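Local atomic coordinates of 'Carboxyl esterase 2 (Tuber melanosporum Mel28, PDB entry 5MIF), a protein that probably hydrolyses carboxylic esters, as an archaea-like carboxylesterase of the alpha/beta hydrolase fold from the black truffle. Residues 154-159 with 249-254; 94-99 with 140-145; 36-41 with 326-331. All coordinates share one frame; numbering follows the deposited sequence.

Contact 1 of 3, residues 154-159 with 249-254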
loop_
_atom_site.group_PDB
_atom_site.type_symbol
_atom_site.label_atom_id
_atom_site.label_comp_id
_atom_site.label_asym_id
_atom_site.label_seq_id
_atom_site.Cartn_x
_atom_site.Cartn_y
_atom_site.Cartn_z
ATOM N N VAL A 154 6.085 33.707 9.601
ATOM C CA VAL A 154 6.188 33.185 10.959
ATOM C C VAL A 154 7.217 32.063 10.975
ATOM O O VAL A 154 7.765 31.700 9.935
ATOM C CB VAL A 154 4.844 32.656 11.481
ATOM C CG1 VAL A 154 3.817 33.780 11.570
ATOM C CG2 VAL A 154 4.348 31.494 10.599
ATOM N N ALA A 155 7.505 31.538 12.161
ATOM C CA ALA A 155 8.389 30.389 12.280
ATOM C C ALA A 155 7.833 29.399 13.288
ATOM O O ALA A 155 6.877 29.704 14.016
ATOM C CB ALA A 155 9.788 30.830 12.700
ATOM N N TYR A 156 8.438 28.219 13.340
ATOM C CA TYR A 156 8.141 27.270 14.404
ATOM C C TYR A 156 8.128 28.002 15.739
ATOM O O TYR A 156 8.998 28.838 15.986
ATOM C CB TYR A 156 9.182 26.151 14.424
ATOM C CG TYR A 156 9.127 25.306 15.674
ATOM C CD1 TYR A 156 8.228 24.253 15.781
ATOM C CD2 TYR A 156 9.967 25.573 16.750
ATOM C CE1 TYR A 156 8.154 23.499 16.922
ATOM C CE2 TYR A 156 9.907 24.817 17.899
ATOM C CZ TYR A 156 9.002 23.773 17.975
ATOM O OH TYR A 156 8.919 23.011 19.109
ATOM N N PRO A 157 7.166 27.686 16.622
ATOM C CA PRO A 157 6.077 26.706 16.558
ATOM C C PRO A 157 4.733 27.301 16.155
ATOM O O PRO A 157 3.690 26.723 16.468
ATOM C CB PRO A 157 6.007 26.202 18.003
ATOM C CG PRO A 157 6.278 27.456 18.797
ATOM C CD PRO A 157 7.268 28.279 17.970
ATOM N N VAL A 158 4.741 28.454 15.500
ATOM C CA VAL A 158 3.490 29.133 15.209
ATOM C C VAL A 158 2.586 28.349 14.226
ATOM O O VAL A 158 1.393 28.206 14.493
ATOM C CB VAL A 158 3.762 30.583 14.705
ATOM C CG1 VAL A 158 2.489 31.238 14.194
ATOM C CG2 VAL A 158 4.355 31.412 15.847
ATOM N N PRO A 159 3.135 27.828 13.106
ATOM C CA PRO A 159 2.233 27.032 12.253
ATOM C C PRO A 159 1.668 25.798 12.991
ATOM O O PRO A 159 0.488 25.457 12.806
ATOM C CB PRO A 159 3.119 26.624 11.073
ATOM C CG PRO A 159 4.220 27.700 11.033
ATOM C CD PRO A 159 4.474 27.993 12.495
ATOM N N SER A 249 15.710 25.721 7.724
ATOM C CA SER A 249 16.335 26.962 8.190
ATOM C C SER A 249 15.324 28.107 8.265
ATOM O O SER A 249 15.503 29.030 9.053
ATOM C CB SER A 249 17.523 27.354 7.295
ATOM O OG SER A 249 17.083 27.915 6.072
ATOM N N LEU A 250 14.266 28.055 7.457
ATOM C CA LEU A 250 13.218 29.073 7.541
ATOM C C LEU A 250 12.195 28.756 8.626
ATOM O O LEU A 250 11.681 29.664 9.286
ATOM C CB LEU A 250 12.493 29.240 6.206
ATOM C CG LEU A 250 13.322 29.761 5.035
ATOM C CD1 LEU A 250 12.408 30.202 3.911
ATOM C CD2 LEU A 250 14.215 30.895 5.497
ATOM N N PHE A 251 11.898 27.469 8.802
ATOM C CA PHE A 251 10.877 27.027 9.749
ATOM C C PHE A 251 11.446 26.955 11.169
ATOM O O PHE A 251 10.820 27.409 12.119
ATOM C CB PHE A 251 10.317 25.663 9.302
ATOM C CG PHE A 251 9.313 25.066 10.242
ATOM C CD1 PHE A 251 8.097 25.703 10.479
ATOM C CD2 PHE A 251 9.555 23.834 10.844
ATOM C CE1 PHE A 251 7.153 25.144 11.326
ATOM C CE2 PHE A 251 8.616 23.267 11.694
ATOM C CZ PHE A 251 7.408 23.918 11.931
ATOM N N THR A 252 12.657 26.419 11.292
ATOM C CA THR A 252 13.363 26.359 12.568
ATOM C C THR A 252 14.760 26.982 12.418
ATOM O O THR A 252 15.758 26.263 12.368
ATOM C CB THR A 252 13.506 24.906 13.087
ATOM O OG1 THR A 252 13.952 24.058 12.014
ATOM C CG2 THR A 252 12.178 24.379 13.614
ATOM N N PRO A 253 14.825 28.328 12.324
ATOM C CA PRO A 253 16.101 29.038 12.169
ATOM C C PRO A 253 17.075 28.767 13.320
ATOM O O PRO A 253 18.281 28.783 13.108
ATOM C CB PRO A 253 15.686 30.516 12.128
ATOM C CG PRO A 253 14.294 30.559 12.685
ATOM C CD PRO A 253 13.677 29.255 12.300
ATOM N N ASP A 254 16.556 28.529 14.521
ATOM C CA ASP A 254 17.390 28.134 15.651
ATOM C C ASP A 254 17.503 26.606 15.685
ATOM O O ASP A 254 16.530 25.925 15.995
ATOM C CB ASP A 254 16.809 28.670 16.967
ATOM C CG ASP A 254 17.668 28.327 18.186
ATOM O OD1 ASP A 254 18.707 27.656 18.040
ATOM O OD2 ASP A 254 17.273 28.702 19.309
#
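Ala155 and Phe251 bring their CA atoms within 4.9 Å of each other where the loop leading into helix 158-173 passes the C-terminal end of helix 241-251, and the two backbones are joined by one hydrogen bond from Tyr156 N to Phe251 O (2.8 Å). In this alpha/beta hydrolase fold the contact thus fastens the loop that leads into one helix to the last turn of another. The bond comes in the carbonyl plane, at a C=O...donor angle of 152°, and gives a partner to a carbonyl at a helix end. Around it the side chains close in. Tyr156 CB sits over the centre of the Phe251 ring, a CH-pi contact 3.8 Å from the centroid, while the tyrosine ring turns its edge to the same phenyl in an offset edge-to-face pair with planes at 72°. Phe251 has CG anti to its own N (chi1 177°), which places one ring face against Tyr156 CB and turns the edge to Pro159 CG. A serine in place of Phe251 would probably leave Tyr156 CB and Pro159 CG without their apolar partner, and the tyrosine ring without its edge-to-face mate. Trp120 stacks on the phenyl, and Glu260 takes the Tyr156 hydroxyl in a hydrogen bond. The cis peptide before Pro157 folds that proline back onto the tyrosine, with Pro157 CB over the ring centre, and Thr252 CG2 approaches Tyr156 CB to 3.6 Å.

Contact 2 of 3, residues 94-99 with 140-145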
loop_
_atom_site.group_PDB
_atom_site.type_symbol
_atom_site.label_atom_id
_atom_site.label_comp_id
_atom_site.label_asym_id
_atom_site.label_seq_id
_atom_site.Cartn_x
_atom_site.Cartn_y
_atom_site.Cartn_z
ATOM N N LEU A 94 -13.514 24.513 4.901
ATOM C CA LEU A 94 -14.237 23.263 5.130
ATOM C C LEU A 94 -14.839 22.777 3.816
ATOM O O LEU A 94 -15.724 23.418 3.260
ATOM C CB LEU A 94 -15.336 23.433 6.177
ATOM C CG LEU A 94 -16.143 22.168 6.531
ATOM C CD1 LEU A 94 -15.243 21.122 7.191
ATOM C CD2 LEU A 94 -17.329 22.494 7.426
ATOM N N TYR A 95 -14.344 21.650 3.320
ATOM C CA TYR A 95 -14.872 21.070 2.093
ATOM C C TYR A 95 -15.767 19.878 2.403
ATOM O O TYR A 95 -15.357 18.976 3.134
ATOM C CB TYR A 95 -13.751 20.632 1.168
ATOM C CG TYR A 95 -12.749 21.706 0.803
ATOM C CD1 TYR A 95 -13.102 22.786 -0.014
ATOM C CD2 TYR A 95 -11.429 21.601 1.218
ATOM C CE1 TYR A 95 -12.150 23.746 -0.378
ATOM C CE2 TYR A 95 -10.487 22.541 0.874
ATOM C CZ TYR A 95 -10.841 23.609 0.080
ATOM O OH TYR A 95 -9.856 24.514 -0.243
ATOM N N LYS A 96 -16.988 19.890 1.867
ATOM C CA LYS A 96 -17.954 18.800 2.077
ATOM C C LYS A 96 -18.456 18.196 0.774
ATOM O O LYS A 96 -18.790 18.923 -0.151
ATOM C CB LYS A 96 -19.162 19.292 2.879
ATOM C CG LYS A 96 -18.836 19.895 4.217
ATOM C CD LYS A 96 -20.089 20.033 5.063
ATOM C CE LYS A 96 -20.785 21.340 4.735
ATOM N NZ LYS A 96 -22.099 21.449 5.400
ATOM N N PRO A 97 -18.505 16.862 0.694
ATOM C CA PRO A 97 -19.127 16.244 -0.483
ATOM C C PRO A 97 -20.618 16.620 -0.610
ATOM O O PRO A 97 -21.286 16.916 0.380
ATOM C CB PRO A 97 -18.981 14.748 -0.209
ATOM C CG PRO A 97 -18.931 14.651 1.291
ATOM C CD PRO A 97 -18.174 15.875 1.737
ATOM N N VAL A 98 -21.127 16.611 -1.832
ATOM C CA VAL A 98 -22.529 16.929 -2.100
ATOM C C VAL A 98 -23.441 15.803 -1.586
ATOM O O VAL A 98 -22.981 14.686 -1.361
ATOM C CB VAL A 98 -22.773 17.137 -3.606
ATOM C CG1 VAL A 98 -21.837 18.191 -4.137
ATOM C CG2 VAL A 98 -22.532 15.839 -4.353
ATOM N N SER A 99 -24.724 16.095 -1.391
ATOM C CA SER A 99 -25.673 15.085 -0.906
ATOM C C SER A 99 -26.170 14.131 -1.997
ATOM O O SER A 99 -25.792 14.238 -3.169
ATOM C CB SER A 99 -26.873 15.767 -0.258
ATOM O OG SER A 99 -26.453 16.685 0.733
ATOM N N GLY A 140 -15.403 9.958 1.235
ATOM C CA GLY A 140 -16.770 10.375 1.509
ATOM C C GLY A 140 -16.867 11.303 2.713
ATOM O O GLY A 140 -17.960 11.654 3.155
ATOM N N ALA A 141 -15.718 11.724 3.234
ATOM C CA ALA A 141 -15.690 12.604 4.391
ATOM C C ALA A 141 -15.503 14.063 3.981
ATOM O O ALA A 141 -15.060 14.362 2.865
ATOM C CB ALA A 141 -14.579 12.192 5.354
ATOM N N ALA A 142 -15.825 14.957 4.909
ATOM C CA ALA A 142 -15.463 16.362 4.770
ATOM C C ALA A 142 -13.959 16.525 4.990
ATOM O O ALA A 142 -13.335 15.715 5.693
ATOM C CB ALA A 142 -16.238 17.217 5.758
ATOM N N VAL A 143 -13.388 17.582 4.404
ATOM C CA VAL A 143 -11.975 17.910 4.604
ATOM C C VAL A 143 -11.868 19.316 5.211
ATOM O O VAL A 143 -12.396 20.290 4.663
ATOM C CB VAL A 143 -11.174 17.855 3.291
ATOM C CG1 VAL A 143 -9.767 18.437 3.498
ATOM C CG2 VAL A 143 -11.091 16.421 2.770
ATOM N N PHE A 144 -11.210 19.386 6.365
ATOM C CA PHE A 144 -10.952 20.626 7.083
ATOM C C PHE A 144 -9.513 20.990 6.774
ATOM O O PHE A 144 -8.574 20.478 7.394
ATOM C CB PHE A 144 -11.203 20.418 8.585
ATOM C CG PHE A 144 -11.012 21.644 9.441
ATOM C CD1 PHE A 144 -11.948 22.670 9.442
ATOM C CD2 PHE A 144 -9.938 21.730 10.308
ATOM C CE1 PHE A 144 -11.783 23.781 10.256
ATOM C CE2 PHE A 144 -9.769 22.834 11.125
ATOM C CZ PHE A 144 -10.690 23.865 11.096
ATOM N N PHE A 145 -9.340 21.839 5.768
ATOM C CA PHE A 145 -8.017 22.154 5.242
ATOM C C PHE A 145 -7.484 23.429 5.909
ATOM O O PHE A 145 -8.027 24.525 5.706
ATOM C CB PHE A 145 -8.099 22.314 3.722
ATOM C CG PHE A 145 -6.774 22.505 3.046
ATOM C CD1 PHE A 145 -6.235 23.781 2.892
ATOM C CD2 PHE A 145 -6.089 21.429 2.534
ATOM C CE1 PHE A 145 -5.015 23.970 2.251
ATOM C CE2 PHE A 145 -4.860 21.604 1.890
ATOM C CZ PHE A 145 -4.325 22.880 1.742
#
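Val143 O receives the nearly straight hydrogen bond of Tyr95 N (2.7 Å, 175° at the hydrogen), and the same acceptor is approached by Leu94 CA in a CA-H...O contact of 3.5 Å. The return bond, Val143 N to Tyr95 O, is equally short at 2.7 Å, and makes Tyr95 and Val143 a hydrogen-bonded pair of an antiparallel ladder; Leu94 and Phe144 form the adjoining non-hydrogen-bonded pair. The short strand axes run at 169°, close to ideally antiparallel. On the face that carries Tyr95 and Val143, the tyrosine ring lies alongside Phe145, its CE2 reaching Phe145 CB at 3.7 Å. Its chi1 of -56° sets CG beside the backbone N, and this brings CD2 close to Val143 O and within 4.2 Å of Val143 CG1. On the other face Leu94 CD1 meets the rim of the Phe144 ring near its plane and also touches Ala142 CB. Farther along, Pro97 rests its CD against Ala141 O (3.6 Å) and its CG against Gly140 O. This antiparallel pairing joins strand 90-97, itself antiparallel to strand 75-82, to strand 142-147, where the parallel part of the mixed sheet of the alpha/beta hydrolase fold begins with strand 109-115 as the next neighbour. Helix 129-139 packs over the Tyr95 face through Ile132 and Ile136.

Contact 3 of 3, residues 36-41 with 326-331; sequences DPITQA and SEAPGA
Ala328, Ile38 and Asp36 contribute most of the surface buried where the N-terminal turn of helix 37-47 meets the entry to helix 329-345, so that two helix starts, each preceded by its N-cap residue, lie side by side. The contact, at the edge of the alpha/beta hydrolase fold, is van der Waals packing round one methyl, and no hydrogen bond crosses it. Ala328, the N-cap of the later helix, directs its methyl at the opposing turn. There Ala328 CB lies 4.2 Å from Ile38 CB, while Ile38 CD1, at the end of an extended side chain (chi2 -177°), reaches on to Ala328 CA at 4.0 Å. The same methyl abuts the carboxylate of Asp36, with Ala328 CB 3.7 Å from Asp36 OD2. That carboxylate is already engaged by its own helix. Asp36 OD2 accepts from Thr39 N at 3.2 Å, the donor standing well above the carboxylate plane, and takes a weak bond from Ile38 N. These bonds cap the first turn and would be expected to stabilise the negative charge of Asp36 at the positive end of the helix dipole. With CG between the backbone N and carbonyl carbon (chi1 76°), the carboxylate folds back over its own turn. Arg306 of the second subunit donates to Glu327 O and packs on Ile38, while Gln301 of that subunit packs on Asp36, placing the contact at the dimer interface. On the other oxygen, the Thr39 hydroxyl completes the grip: Thr39 OG1 donates to Asp36 OD1 at 2.7 Å, on the syn side and 29° out of the carboxylate plane.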
loop_
_atom_site.group_PDB
_atom_site.type_symbol
_atom_site.label_atom_id
_atom_site.label_comp_id
_atom_site.label_asym_id
_atom_site.label_seq_id
_atom_site.Cartn_x
_atom_site.Cartn_y
_atom_site.Cartn_z
ATOM N N ASP A 36 9.600 4.408 -12.157
ATOM C CA ASP A 36 8.643 4.075 -13.212
ATOM C C ASP A 36 8.672 5.187 -14.273
ATOM O O ASP A 36 9.014 6.324 -13.955
ATOM C CB ASP A 36 7.228 3.891 -12.644
ATOM C CG ASP A 36 6.547 5.211 -12.308
ATOM O OD1 ASP A 36 6.624 5.664 -11.139
ATOM O OD2 ASP A 36 5.916 5.793 -13.223
ATOM N N PRO A 37 8.309 4.867 -15.532
ATOM C CA PRO A 37 8.383 5.822 -16.653
ATOM C C PRO A 37 7.701 7.175 -16.430
ATOM O O PRO A 37 8.262 8.193 -16.840
ATOM C CB PRO A 37 7.700 5.062 -17.792
ATOM C CG PRO A 37 8.017 3.636 -17.508
ATOM C CD PRO A 37 7.959 3.511 -16.000
ATOM N N ILE A 38 6.517 7.198 -15.829
ATOM C CA ILE A 38 5.815 8.459 -15.620
ATOM C C ILE A 38 6.568 9.366 -14.655
ATOM O O ILE A 38 6.683 10.576 -14.880
ATOM C CB ILE A 38 4.389 8.246 -15.083
ATOM C CG1 ILE A 38 3.522 7.549 -16.125
ATOM C CG2 ILE A 38 3.748 9.574 -14.728
ATOM C CD1 ILE A 38 2.088 7.371 -15.681
ATOM N N THR A 39 7.055 8.772 -13.571
ATOM C CA THR A 39 7.812 9.491 -12.558
ATOM C C THR A 39 9.171 9.934 -13.101
ATOM O O THR A 39 9.641 11.037 -12.818
ATOM C CB THR A 39 7.997 8.632 -11.300
ATOM O OG1 THR A 39 6.706 8.343 -10.741
ATOM C CG2 THR A 39 8.832 9.378 -10.257
ATOM N N GLN A 40 9.796 9.055 -13.874
ATOM C CA GLN A 40 11.058 9.347 -14.534
ATOM C C GLN A 40 10.905 10.515 -15.508
ATOM O O GLN A 40 11.748 11.396 -15.555
ATOM C CB GLN A 40 11.563 8.107 -15.267
ATOM C CG GLN A 40 12.934 8.257 -15.872
ATOM C CD GLN A 40 13.980 8.497 -14.813
ATOM O OE1 GLN A 40 14.235 7.641 -13.970
ATOM N NE2 GLN A 40 14.596 9.667 -14.852
ATOM N N ALA A 41 9.819 10.516 -16.274
ATOM C CA ALA A 41 9.526 11.599 -17.212
ATOM C C ALA A 41 9.364 12.925 -16.488
ATOM O O ALA A 41 9.849 13.959 -16.945
ATOM C CB ALA A 41 8.274 11.286 -18.010
ATOM N N SER A 326 0.872 11.661 -9.345
ATOM C CA SER A 326 -0.215 10.997 -8.651
ATOM C C SER A 326 -0.968 10.012 -9.538
ATOM O O SER A 326 -1.748 9.199 -9.032
ATOM C CB SER A 326 -1.173 12.043 -8.065
ATOM O OG SER A 326 -2.042 12.586 -9.049
ATOM N N GLU A 327 -0.729 10.058 -10.848
ATOM C CA GLU A 327 -1.436 9.161 -11.766
ATOM C C GLU A 327 -0.641 7.899 -12.106
ATOM O O GLU A 327 -1.161 7.002 -12.770
ATOM C CB GLU A 327 -1.817 9.898 -13.055
ATOM C CG GLU A 327 -2.860 10.999 -12.834
ATOM C CD GLU A 327 -4.211 10.472 -12.331
ATOM O OE1 GLU A 327 -4.571 9.312 -12.626
ATOM O OE2 GLU A 327 -4.911 11.224 -11.620
ATOM N N ALA A 328 0.621 7.847 -11.680
ATOM C CA ALA A 328 1.425 6.638 -11.794
ATOM C C ALA A 328 0.790 5.544 -10.922
ATOM O O ALA A 328 0.131 5.855 -9.926
ATOM C CB ALA A 328 2.887 6.913 -11.383
ATOM N N PRO A 329 0.966 4.265 -11.304
ATOM C CA PRO A 329 0.235 3.152 -10.672
ATOM C C PRO A 329 0.373 3.099 -9.152
ATOM O O PRO A 329 -0.644 3.100 -8.463
ATOM C CB PRO A 329 0.874 1.910 -11.303
ATOM C CG PRO A 329 1.393 2.374 -12.615
ATOM C CD PRO A 329 1.784 3.817 -12.448
ATOM N N GLY A 330 1.605 3.076 -8.645
ATOM C CA GLY A 330 1.844 3.004 -7.212
ATOM C C GLY A 330 1.268 4.173 -6.438
ATOM O O GLY A 330 0.624 3.995 -5.404
ATOM N N ALA A 331 1.501 5.377 -6.940
ATOM C CA ALA A 331 0.961 6.586 -6.328
ATOM C C ALA A 331 -0.572 6.567 -6.331
ATOM O O ALA A 331 -1.217 6.824 -5.319
ATOM C CB ALA A 331 1.473 7.816 -7.055
#

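From the N terminus, helix 37-47 opens the longest loop, which closes only when the chain reaches 326-331; contact 3 thereby joins the first helix to the start of the last. The other two contacts lie within that span, one after the other. Strand 90-97 is met again at 142-147, so contact 2 closes a loop holding strand 109-115 and helix 129-139. The next helix or strand is helix 158-173, and contact 1 opens in the loop leading into it, to close at the end of helix 241-251. No two contacts touch: contacts 1 and 3, on opposite sides of the chain's centre, have centres about 33 Å apart. Together they tie strands of the sheet to one another and helix ends to helix ends or their leading loops.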